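RavA (Legionella pneumophila str. Paris, PDB 6WO6) is a largely helical effector of a bacterial pathogen, probably delivered into host cells during infection. Local coordinates at residues Ile92-Pro97 with Ser104-Lys109; Arg47-Cys52 with Asn120-Asp125; Gly239-Ala242 with Glu246-Ile249; Glu28-Leu33 with Met69-Ser74. The protein carries 2 engineered substitutions. One frame throughout, in Å; residues are numbered along the deposited sequence.

Contact 1: residues Ile92-Pro97 with Ser104-Lys109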
loop_
_atom_site.group_PDB
_atom_site.type_symbol
_atom_site.label_atom_id
_atom_site.label_comp_id
_atom_site.label_asym_id
_atom_site.label_seq_id
_atom_site.Cartn_x
_atom_site.Cartn_y
_atom_site.Cartn_z
ATOM N N ILE A 92 -6.431 10.215 -13.950
ATOM C CA ILE A 92 -7.204 8.995 -13.738
ATOM C C ILE A 92 -6.496 7.780 -14.329
ATOM O O ILE A 92 -6.644 6.661 -13.822
ATOM C CB ILE A 92 -8.627 9.184 -14.300
ATOM C CG1 ILE A 92 -9.527 9.828 -13.242
ATOM C CG2 ILE A 92 -9.222 7.875 -14.799
ATOM C CD1 ILE A 92 -9.519 9.101 -11.913
ATOM N N SER A 93 -5.687 7.971 -15.375
ATOM C CA SER A 93 -4.941 6.853 -15.939
ATOM C C SER A 93 -3.898 6.295 -14.980
ATOM O O SER A 93 -3.321 5.242 -15.269
ATOM C CB SER A 93 -4.272 7.272 -17.250
ATOM O OG SER A 93 -3.351 8.325 -17.040
ATOM N N LEU A 94 -3.637 6.972 -13.858
ATOM C CA LEU A 94 -2.821 6.368 -12.810
ATOM C C LEU A 94 -3.517 5.159 -12.200
ATOM O O LEU A 94 -2.851 4.202 -11.789
ATOM C CB LEU A 94 -2.502 7.396 -11.725
ATOM C CG LEU A 94 -1.666 8.616 -12.116
ATOM C CD1 LEU A 94 -1.590 9.602 -10.960
ATOM C CD2 LEU A 94 -0.273 8.203 -12.553
ATOM N N LEU A 95 -4.849 5.182 -12.138
ATOM C CA LEU A 95 -5.643 4.080 -11.608
ATOM C C LEU A 95 -6.111 3.110 -12.688
ATOM O O LEU A 95 -6.906 2.212 -12.391
ATOM C CB LEU A 95 -6.858 4.621 -10.851
ATOM C CG LEU A 95 -6.592 5.394 -9.560
ATOM C CD1 LEU A 95 -7.900 5.853 -8.941
ATOM C CD2 LEU A 95 -5.803 4.539 -8.581
ATOM N N ASP A 96 -5.649 3.273 -13.919
ATOM C CA ASP A 96 -6.056 2.389 -15.006
ATOM C C ASP A 96 -5.463 1.002 -14.797
ATOM O O ASP A 96 -4.233 0.866 -14.751
ATOM C CB ASP A 96 -5.607 2.963 -16.347
ATOM C CG ASP A 96 -6.085 2.139 -17.529
ATOM O OD1 ASP A 96 -7.067 1.381 -17.378
ATOM O OD2 ASP A 96 -5.471 2.246 -18.610
ATOM N N PRO A 97 -6.282 -0.046 -14.658
ATOM C CA PRO A 97 -5.715 -1.396 -14.502
ATOM C C PRO A 97 -4.858 -1.825 -15.679
ATOM O O PRO A 97 -3.875 -2.551 -15.486
ATOM C CB PRO A 97 -6.959 -2.284 -14.351
ATOM C CG PRO A 97 -8.034 -1.360 -13.876
ATOM C CD PRO A 97 -7.750 -0.044 -14.537
ATOM N N SER A 104 6.194 5.586 -14.242
ATOM C CA SER A 104 6.866 5.995 -15.470
ATOM C C SER A 104 6.248 7.272 -16.021
ATOM O O SER A 104 6.958 8.231 -16.346
ATOM C CB SER A 104 6.800 4.872 -16.509
ATOM O OG SER A 104 7.632 3.784 -16.146
ATOM N N MET A 105 4.917 7.306 -16.117
ATOM C CA MET A 105 4.235 8.506 -16.589
ATOM C C MET A 105 4.555 9.707 -15.708
ATOM O O MET A 105 4.705 10.830 -16.207
ATOM C CB MET A 105 2.729 8.250 -16.644
ATOM C CG MET A 105 1.866 9.493 -16.563
ATOM S SD MET A 105 0.126 9.124 -16.844
ATOM C CE MET A 105 -0.002 7.497 -16.103
ATOM N N ILE A 106 4.682 9.494 -14.397
ATOM C CA ILE A 106 4.997 10.615 -13.515
ATOM C C ILE A 106 6.450 11.060 -13.685
ATOM O O ILE A 106 6.758 12.254 -13.578
ATOM C CB ILE A 106 4.668 10.245 -12.056
ATOM C CG1 ILE A 106 3.166 9.975 -11.926
ATOM C CG2 ILE A 106 5.118 11.336 -11.091
ATOM C CD1 ILE A 106 2.610 10.206 -10.545
ATOM N N LEU A 107 7.357 10.126 -13.977
ATOM C CA LEU A 107 8.773 10.457 -14.109
ATOM C C LEU A 107 9.117 10.993 -15.491
ATOM O O LEU A 107 9.983 11.865 -15.613
ATOM C CB LEU A 107 9.636 9.230 -13.812
ATOM C CG LEU A 107 9.641 8.717 -12.376
ATOM C CD1 LEU A 107 10.489 7.462 -12.260
ATOM C CD2 LEU A 107 10.138 9.798 -11.437
ATOM N N GLU A 108 8.460 10.486 -16.535
ATOM C CA GLU A 108 8.669 10.931 -17.914
ATOM C C GLU A 108 8.226 12.366 -18.151
ATOM O O GLU A 108 8.207 12.797 -19.314
ATOM C CB GLU A 108 7.936 9.999 -18.881
ATOM C CG GLU A 108 8.556 8.616 -19.010
ATOM C CD GLU A 108 7.602 7.607 -19.620
ATOM O OE1 GLU A 108 6.431 7.967 -19.868
ATOM O OE2 GLU A 108 8.022 6.453 -19.848
ATOM N N LYS A 109 7.878 13.082 -17.079
ATOM C CA LYS A 109 7.447 14.476 -17.145
ATOM C C LYS A 109 6.229 14.641 -18.050
ATOM O O LYS A 109 6.049 15.678 -18.695
ATOM C CB LYS A 109 8.592 15.391 -17.588
ATOM C CG LYS A 109 9.940 15.031 -16.962
ATOM C CD LYS A 109 10.645 16.241 -16.372
ATOM C CE LYS A 109 10.137 16.556 -14.974
ATOM N NZ LYS A 109 10.844 17.727 -14.384
#
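Met105 reaches across from helix 102-107 and lays its thioether end between Ser93 and Leu94, two residues of the segment 92-97, which leads on from helix 77-92. Its CG stands opposite the backbone N (chi1 156°) and the chain runs out extended until chi3, 34°, bends the methyl round. That bend lets CE lie 3.6 Å from Leu94 CD2, while SD sits 3.6 Å from Ser93 OG. The sulfur meets the hydroxyl by plain van der Waals contact: Ser93 OG is hydrogen-bonded to the carbonyls of Lys89 and Arg90, which ties the hydroxyl back to the last turn of helix 77-92. Leu94 works through a single branch. Its CD2 touches the methionine methyl and also Ile106 CG1, at 3.9 Å, the leucine and isoleucine side chains crossing at about a right angle. Of the Ile106 side chain, the longer branch faces Leu94, and its CD1 is 4.0 Å from the same Leu94 CD2. This is apolar packing between segment 92-97 and helix 102-107 across their connecting loop. Helix 131-141 closes over it, with Ile134 on Leu94 and Leu138 on Ile106, and helix 147-157 adds Ile154 against Ile106.

Contact 2: residues Arg47-Cys52 with Asn120-Asp125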
loop_
_atom_site.group_PDB
_atom_site.type_symbol
_atom_site.label_atom_id
_atom_site.label_comp_id
_atom_site.label_asym_id
_atom_site.label_seq_id
_atom_site.Cartn_x
_atom_site.Cartn_y
_atom_site.Cartn_z
ATOM N N ARG A 47 -15.681 22.191 -14.327
ATOM C CA ARG A 47 -16.870 21.498 -13.834
ATOM C C ARG A 47 -17.364 20.464 -14.841
ATOM O O ARG A 47 -17.713 19.332 -14.472
ATOM C CB ARG A 47 -17.971 22.507 -13.518
ATOM C CG ARG A 47 -17.605 23.515 -12.442
ATOM C CD ARG A 47 -18.687 24.566 -12.326
ATOM N NE ARG A 47 -20.001 23.954 -12.159
ATOM C CZ ARG A 47 -21.139 24.514 -12.556
ATOM N NH1 ARG A 47 -21.127 25.696 -13.156
ATOM N NH2 ARG A 47 -22.289 23.884 -12.363
ATOM N N LEU A 48 -17.396 20.844 -16.120
ATOM C CA LEU A 48 -17.810 19.942 -17.186
ATOM C C LEU A 48 -16.979 18.664 -17.184
ATOM O O LEU A 48 -17.512 17.564 -17.369
ATOM C CB LEU A 48 -17.695 20.683 -18.521
ATOM C CG LEU A 48 -18.090 20.089 -19.870
ATOM C CD1 LEU A 48 -19.403 19.372 -19.777
ATOM C CD2 LEU A 48 -18.183 21.209 -20.899
ATOM N N VAL A 49 -15.672 18.789 -16.951
ATOM C CA VAL A 49 -14.813 17.610 -16.954
ATOM C C VAL A 49 -14.944 16.826 -15.648
ATOM O O VAL A 49 -14.855 15.590 -15.649
ATOM C CB VAL A 49 -13.360 18.032 -17.245
ATOM C CG1 VAL A 49 -12.370 17.166 -16.497
ATOM C CG2 VAL A 49 -13.088 17.959 -18.736
ATOM N N LEU A 50 -15.177 17.512 -14.526
ATOM C CA LEU A 50 -15.360 16.817 -13.255
ATOM C C LEU A 50 -16.582 15.913 -13.296
ATOM O O LEU A 50 -16.510 14.736 -12.923
ATOM C CB LEU A 50 -15.483 17.827 -12.114
ATOM C CG LEU A 50 -14.178 18.279 -11.462
ATOM C CD1 LEU A 50 -14.384 19.571 -10.690
ATOM C CD2 LEU A 50 -13.650 17.191 -10.543
ATOM N N GLU A 51 -17.718 16.441 -13.760
ATOM C CA GLU A 51 -18.953 15.665 -13.722
ATOM C C GLU A 51 -18.968 14.495 -14.698
ATOM O O GLU A 51 -19.852 13.638 -14.590
ATOM C CB GLU A 51 -20.152 16.567 -13.995
ATOM C CG GLU A 51 -20.406 17.592 -12.911
ATOM C CD GLU A 51 -21.721 18.308 -13.106
ATOM O OE1 GLU A 51 -22.118 19.080 -12.208
ATOM O OE2 GLU A 51 -22.359 18.090 -14.160
ATOM N N CYS A 52 -18.029 14.430 -15.634
ATOM C CA CYS A 52 -18.004 13.343 -16.605
ATOM C C CYS A 52 -17.502 12.063 -15.948
ATOM O O CYS A 52 -16.368 12.037 -15.458
ATOM C CB CYS A 52 -17.115 13.707 -17.782
ATOM S SG CYS A 52 -16.839 12.360 -18.941
ATOM N N ASN A 120 -4.846 23.751 -11.466
ATOM C CA ASN A 120 -4.472 23.106 -10.211
ATOM C C ASN A 120 -5.694 22.802 -9.354
ATOM O O ASN A 120 -5.757 21.746 -8.712
ATOM C CB ASN A 120 -3.481 23.979 -9.446
ATOM C CG ASN A 120 -2.789 23.227 -8.329
ATOM O OD1 ASN A 120 -3.240 23.237 -7.182
ATOM N ND2 ASN A 120 -1.686 22.561 -8.659
ATOM N N LYS A 121 -6.669 23.715 -9.320
ATOM C CA LYS A 121 -7.916 23.435 -8.614
ATOM C C LYS A 121 -8.608 22.206 -9.195
ATOM O O LYS A 121 -9.095 21.345 -8.452
ATOM C CB LYS A 121 -8.841 24.652 -8.672
ATOM C CG LYS A 121 -8.210 25.943 -8.165
ATOM N N LEU A 122 -8.642 22.099 -10.527
ATOM C CA LEU A 122 -9.223 20.921 -11.164
ATOM C C LEU A 122 -8.438 19.662 -10.819
ATOM O O LEU A 122 -9.026 18.598 -10.595
ATOM C CB LEU A 122 -9.275 21.116 -12.678
ATOM C CG LEU A 122 -9.680 19.865 -13.459
ATOM C CD1 LEU A 122 -11.134 19.506 -13.189
ATOM C CD2 LEU A 122 -9.430 20.036 -14.944
ATOM N N ALA A 123 -7.108 19.760 -10.778
ATOM C CA ALA A 123 -6.289 18.608 -10.412
ATOM C C ALA A 123 -6.615 18.136 -9.001
ATOM O O ALA A 123 -6.811 16.939 -8.762
ATOM C CB ALA A 123 -4.807 18.957 -10.535
ATOM N N ILE A 124 -6.687 19.072 -8.052
ATOM C CA ILE A 124 -6.992 18.712 -6.670
ATOM C C ILE A 124 -8.398 18.134 -6.561
ATOM O O ILE A 124 -8.647 17.219 -5.767
ATOM C CB ILE A 124 -6.806 19.932 -5.749
ATOM C CG1 ILE A 124 -5.373 20.453 -5.840
ATOM C CG2 ILE A 124 -7.157 19.578 -4.315
ATOM C CD1 ILE A 124 -4.327 19.426 -5.469
ATOM N N ASP A 125 -9.338 18.651 -7.359
ATOM C CA ASP A 125 -10.706 18.137 -7.310
ATOM C C ASP A 125 -10.795 16.727 -7.884
ATOM O O ASP A 125 -11.559 15.894 -7.382
ATOM C CB ASP A 125 -11.651 19.082 -8.053
ATOM C CG ASP A 125 -11.831 20.404 -7.333
ATOM O OD1 ASP A 125 -11.709 20.417 -6.090
ATOM O OD2 ASP A 125 -12.092 21.426 -8.005
#
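Helix 47-51 and helix 120-125 run side by side in the same direction, their axes 15° apart and 10.6 Å away from each other at closest approach, with Leu50 and Asp125 nearest in register. Leu50 and Leu122 carry most of the contact between them. The two leucines slide past one another in opposite directions, so that CD1 of Leu122 comes up against the branch point, Leu50 CG, at 3.7 Å. Leu122 gets there because its CG lies opposite the backbone N (chi1 172°), which swings a methyl towards the other helix even though its CB does not aim straight at it. Both methyls of Leu50 rest on Asp125 CB: CD2 at 3.7 Å and CD1 at 3.8 Å. The aspartate thus contributes mainly its methylene, meeting Leu50 at roughly a right angle on the exposed side of the seam. On the buried side Val49 makes a looser touch, its CG1 4.2 Å from Leu122 CD1. The join is therefore graded, apolar within and bordered by a carboxylate outside. Helix 77-92 packs against both partners, its Ala84 touching Val49 and Leu122 alike. From the same helix Lys88 NZ hydrogen-bonds the carbonyls of Val49 and Cys52, gripping the end of helix 38-51, while helix 54-66 brings Phe60 against Val49.

Contact 3: residues Gly239-Ala242 with Glu246-Ile249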
loop_
_atom_site.group_PDB
_atom_site.type_symbol
_atom_site.label_atom_id
_atom_site.label_comp_id
_atom_site.label_asym_id
_atom_site.label_seq_id
_atom_site.Cartn_x
_atom_site.Cartn_y
_atom_site.Cartn_z
ATOM N N GLY A 239 -3.949 -4.530 15.166
ATOM C CA GLY A 239 -4.441 -3.230 14.771
ATOM C C GLY A 239 -4.590 -3.061 13.273
ATOM O O GLY A 239 -5.599 -2.519 12.812
ATOM N N PHE A 240 -3.600 -3.496 12.490
ATOM C CA PHE A 240 -3.702 -3.356 11.037
ATOM C C PHE A 240 -3.899 -4.684 10.305
ATOM O O PHE A 240 -3.863 -4.705 9.070
ATOM C CB PHE A 240 -2.489 -2.602 10.471
ATOM C CG PHE A 240 -1.186 -3.348 10.564
ATOM C CD1 PHE A 240 -0.814 -4.254 9.583
ATOM C CD2 PHE A 240 -0.314 -3.113 11.613
ATOM C CE1 PHE A 240 0.386 -4.936 9.664
ATOM C CE2 PHE A 240 0.891 -3.789 11.697
ATOM C CZ PHE A 240 1.242 -4.699 10.717
ATOM N N CYS A 241 -4.115 -5.785 11.022
ATOM C CA CYS A 241 -4.429 -7.062 10.394
ATOM C C CYS A 241 -5.701 -7.634 11.003
ATOM O O CYS A 241 -6.123 -7.247 12.095
ATOM C CB CYS A 241 -3.293 -8.085 10.547
ATOM S SG CYS A 241 -1.848 -7.779 9.524
ATOM N N ALA A 242 -6.307 -8.570 10.278
ATOM C CA ALA A 242 -7.440 -9.309 10.816
ATOM C C ALA A 242 -6.987 -10.194 11.971
ATOM O O ALA A 242 -5.873 -10.725 11.970
ATOM C CB ALA A 242 -8.090 -10.158 9.724
ATOM N N GLU A 246 -3.234 -14.838 8.982
ATOM C CA GLU A 246 -2.121 -15.752 9.216
ATOM C C GLU A 246 -1.074 -15.126 10.128
ATOM O O GLU A 246 -0.582 -15.779 11.057
ATOM C CB GLU A 246 -1.490 -16.171 7.886
ATOM C CG GLU A 246 -2.324 -17.139 7.059
ATOM C CD GLU A 246 -2.414 -18.519 7.681
ATOM O OE1 GLU A 246 -3.166 -18.689 8.666
ATOM O OE2 GLU A 246 -1.726 -19.436 7.184
ATOM N N LEU A 247 -0.739 -13.854 9.894
ATOM C CA LEU A 247 0.351 -13.224 10.633
ATOM C C LEU A 247 0.093 -13.233 12.135
ATOM O O LEU A 247 0.983 -13.583 12.918
ATOM C CB LEU A 247 0.565 -11.795 10.136
ATOM C CG LEU A 247 1.720 -11.052 10.809
ATOM C CD1 LEU A 247 3.049 -11.690 10.448
ATOM C CD2 LEU A 247 1.712 -9.577 10.436
ATOM N N ALA A 248 -1.117 -12.860 12.559
ATOM C CA ALA A 248 -1.408 -12.784 13.988
ATOM C C ALA A 248 -1.344 -14.161 14.645
ATOM O O ALA A 248 -0.693 -14.337 15.688
ATOM C CB ALA A 248 -2.776 -12.140 14.207
ATOM N N ILE A 249 -2.027 -15.147 14.052
ATOM C CA ILE A 249 -2.018 -16.505 14.586
ATOM C C ILE A 249 -0.587 -17.007 14.729
ATOM O O ILE A 249 -0.183 -17.504 15.790
ATOM C CB ILE A 249 -2.850 -17.442 13.689
ATOM C CG1 ILE A 249 -4.294 -16.952 13.567
ATOM C CG2 ILE A 249 -2.831 -18.859 14.230
ATOM C CD1 ILE A 249 -5.136 -17.780 12.613
#
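The flat group that touches across this turn is the carbonyl of Ala242, whose O lies 4.1 Å from the methyl CB of Ala248. That oxygen takes part in a hydrogen bond with Ser245 OG; the methyl merely packs against it. The other flat group, the ring of Phe240, stands back: Phe240 CE1 comes no closer than 4.9 Å to Leu247 CD2, and the ring stacks instead with that of Phe207. Residues of helix 197-202, namely Ile197, Cys200 and Ile201, gather round the phenylalanine as well. Cys241, between the two in sequence, makes the one apolar side-chain contact across the segments. Its SG, placed opposite the carbonyl carbon by chi1 of -73°, points across to Leu247 CD2 at 4.1 Å. Within its own segment the same SG lies 3.7 Å from Phe240 CD1, so the thiol fills the step from the aromatic ring to the leucine. Leu247 extends its CG opposite the backbone N, and this carries CD2 out to the sulfur. Both contacts are loose, and they arise where the chain leaves helical geometry at Cys241 and turns back into the next helix: a helix-loop-helix corner with only three residues between the two segments. Helix 230-240 and helix 246-265 meet here, Ile237 of the former packing against both Leu247 and Ala248, while helix 214-224 adds Glu214 against Leu247.

Contact 4: residues Glu28-Leu33 with Met69-Ser74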
loop_
_atom_site.group_PDB
_atom_site.type_symbol
_atom_site.label_atom_id
_atom_site.label_comp_id
_atom_site.label_asym_id
_atom_site.label_seq_id
_atom_site.Cartn_x
_atom_site.Cartn_y
_atom_site.Cartn_z
ATOM N N GLU A 28 -23.709 23.687 -30.874
ATOM C CA GLU A 28 -24.818 24.635 -30.800
ATOM C C GLU A 28 -24.436 25.882 -30.015
ATOM O O GLU A 28 -24.853 26.995 -30.357
ATOM C CB GLU A 28 -26.040 23.976 -30.160
ATOM C CG GLU A 28 -26.679 22.870 -30.971
ATOM C CD GLU A 28 -27.742 22.128 -30.180
ATOM O OE1 GLU A 28 -27.933 22.455 -28.988
ATOM O OE2 GLU A 28 -28.385 21.216 -30.744
ATOM N N ASN A 29 -23.641 25.717 -28.959
ATOM C CA ASN A 29 -23.331 26.793 -28.029
ATOM C C ASN A 29 -21.944 27.387 -28.252
ATOM O O ASN A 29 -21.433 28.082 -27.369
ATOM C CB ASN A 29 -23.462 26.288 -26.592
ATOM C CG ASN A 29 -24.808 25.640 -26.322
ATOM O OD1 ASN A 29 -25.758 26.302 -25.904
ATOM N ND2 ASN A 29 -24.896 24.339 -26.562
ATOM N N ARG A 30 -21.341 27.149 -29.421
ATOM C CA ARG A 30 -19.955 27.556 -29.650
ATOM C C ARG A 30 -19.775 29.061 -29.485
ATOM O O ARG A 30 -18.851 29.515 -28.798
ATOM C CB ARG A 30 -19.505 27.111 -31.042
ATOM C CG ARG A 30 -18.120 27.602 -31.441
ATOM C CD ARG A 30 -17.755 27.181 -32.858
ATOM N NE ARG A 30 -17.564 25.737 -32.971
ATOM C CZ ARG A 30 -18.488 24.887 -33.407
ATOM N NH1 ARG A 30 -18.217 23.590 -33.470
ATOM N NH2 ARG A 30 -19.682 25.329 -33.781
ATOM N N GLU A 31 -20.650 29.854 -30.109
ATOM C CA GLU A 31 -20.495 31.305 -30.073
ATOM C C GLU A 31 -20.643 31.843 -28.652
ATOM O O GLU A 31 -19.779 32.583 -28.158
ATOM C CB GLU A 31 -21.511 31.957 -31.012
ATOM C CG GLU A 31 -21.383 33.470 -31.127
ATOM C CD GLU A 31 -22.428 34.073 -32.052
ATOM O OE1 GLU A 31 -23.193 33.300 -32.668
ATOM O OE2 GLU A 31 -22.486 35.319 -32.162
ATOM N N GLU A 32 -21.730 31.468 -27.972
ATOM C CA GLU A 32 -21.943 31.948 -26.612
ATOM C C GLU A 32 -20.903 31.397 -25.645
ATOM O O GLU A 32 -20.537 32.083 -24.685
ATOM C CB GLU A 32 -23.353 31.597 -26.143
ATOM C CG GLU A 32 -24.445 32.389 -26.850
ATOM C CD GLU A 32 -24.355 33.882 -26.577
ATOM O OE1 GLU A 32 -24.090 34.260 -25.417
ATOM O OE2 GLU A 32 -24.542 34.681 -27.520
ATOM N N LEU A 33 -20.416 30.174 -25.874
ATOM C CA LEU A 33 -19.321 29.656 -25.057
ATOM C C LEU A 33 -18.054 30.476 -25.258
ATOM O O LEU A 33 -17.298 30.709 -24.307
ATOM C CB LEU A 33 -19.050 28.187 -25.386
ATOM C CG LEU A 33 -19.946 27.117 -24.762
ATOM C CD1 LEU A 33 -19.744 25.791 -25.474
ATOM C CD2 LEU A 33 -19.667 26.977 -23.274
ATOM N N MET A 69 -12.832 23.057 -34.485
ATOM C CA MET A 69 -12.882 23.845 -35.705
ATOM C C MET A 69 -11.485 24.332 -36.059
ATOM O O MET A 69 -10.621 24.432 -35.182
ATOM C CB MET A 69 -13.827 25.044 -35.543
ATOM C CG MET A 69 -15.295 24.663 -35.502
ATOM S SD MET A 69 -15.862 24.040 -37.095
ATOM C CE MET A 69 -17.389 23.229 -36.628
ATOM N N PRO A 70 -11.229 24.624 -37.337
ATOM C CA PRO A 70 -9.922 25.207 -37.690
ATOM C C PRO A 70 -9.659 26.530 -36.994
ATOM O O PRO A 70 -8.524 26.797 -36.580
ATOM C CB PRO A 70 -10.008 25.365 -39.216
ATOM C CG PRO A 70 -11.473 25.334 -39.532
ATOM C CD PRO A 70 -12.075 24.408 -38.524
ATOM N N GLN A 71 -10.688 27.362 -36.835
ATOM C CA GLN A 71 -10.572 28.635 -36.136
ATOM C C GLN A 71 -10.378 28.478 -34.630
ATOM O O GLN A 71 -10.258 29.494 -33.934
ATOM C CB GLN A 71 -11.812 29.485 -36.412
ATOM C CG GLN A 71 -13.103 28.687 -36.372
ATOM C CD GLN A 71 -14.263 29.478 -35.806
ATOM O OE1 GLN A 71 -14.213 30.705 -35.731
ATOM N NE2 GLN A 71 -15.314 28.776 -35.394
ATOM N N ASP A 72 -10.348 27.253 -34.111
ATOM C CA ASP A 72 -10.134 27.010 -32.683
ATOM C C ASP A 72 -8.645 27.129 -32.391
ATOM O O ASP A 72 -7.878 26.178 -32.545
ATOM C CB ASP A 72 -10.669 25.641 -32.276
ATOM C CG ASP A 72 -12.063 25.706 -31.686
ATOM O OD1 ASP A 72 -12.339 26.639 -30.905
ATOM O OD2 ASP A 72 -12.885 24.818 -32.000
ATOM N N ASP A 73 -8.227 28.316 -31.967
ATOM C CA ASP A 73 -6.871 28.530 -31.492
ATOM C C ASP A 73 -6.844 28.430 -29.971
ATOM O O ASP A 73 -7.877 28.289 -29.313
ATOM C CB ASP A 73 -6.334 29.888 -31.956
ATOM C CG ASP A 73 -6.798 31.036 -31.079
ATOM O OD1 ASP A 73 -7.995 31.080 -30.725
ATOM O OD2 ASP A 73 -5.957 31.897 -30.740
ATOM N N SER A 74 -5.639 28.508 -29.411
ATOM C CA SER A 74 -5.478 28.440 -27.965
ATOM C C SER A 74 -5.996 29.711 -27.302
ATOM O O SER A 74 -5.215 30.498 -26.759
ATOM C CB SER A 74 -4.010 28.202 -27.602
#
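Arg30 lies against Met69 and Gln71 from its CD outward. CB heads towards the loop 69-74, with CG set opposite the backbone N, so the first half of the chain runs out extended from the start of helix 30-34. At CD it meets the amide of Gln71, whose NE2 is 3.9 Å away; the glutamine amide is tilted 43° from the guanidinium plane and approaches it obliquely. The chain then bends (chi3 -68°), turning the guanidinium onto the methionine. NE sits 3.6 Å from Met69 CG, and CZ lies 3.8 Å from both Met69 CG and Met69 CE. NH1 ends the run beside CE, so the methyl rests over one face of the guanidinium and the two side chains cross at about a right angle. The polar work of NH1 goes to the carbonyl of Ala67, just beyond helix 54-66. The loop that receives the arginine is a type I beta turn from Met69 to Asp72, closed by the bond from Asp72 N to Met69 O and by a second one in which Met69 N donates to Asp72 OD2 over 3.0 Å. The latter is bent, 140° at the hydrogen, and uses the anti side of the carboxylate. OD2 also lies 4.9 Å from Arg30 NE, too far for a salt bridge, though the opposite charges may attract mildly. The other oxygen, Asp72 OD1, is hydrogen-bonded to Thr76 OG1, near the start of helix 77-92.

In the fold
From the N terminus the chain first enters contact 4 at residues 28-33 and then contact 2 at 47-52. Contact 4 closes at 69-74, laying helix 30-34 against the loop after helix 54-66; contact 2 is still open, so the two cross. Helix 77-92 follows, and contact 1 opens at its end and closes at 104-109, a short loop lying wholly within the larger one that contact 2 completes at 120-125. Contact 2 thereby brings helix 38-51 beside helix 120-127, its centre about 18 Å from that of contact 1. Contact 3 comes later, in series, a tight corner on the other side of the chain's centre, about 59 Å from contact 4, centre to centre.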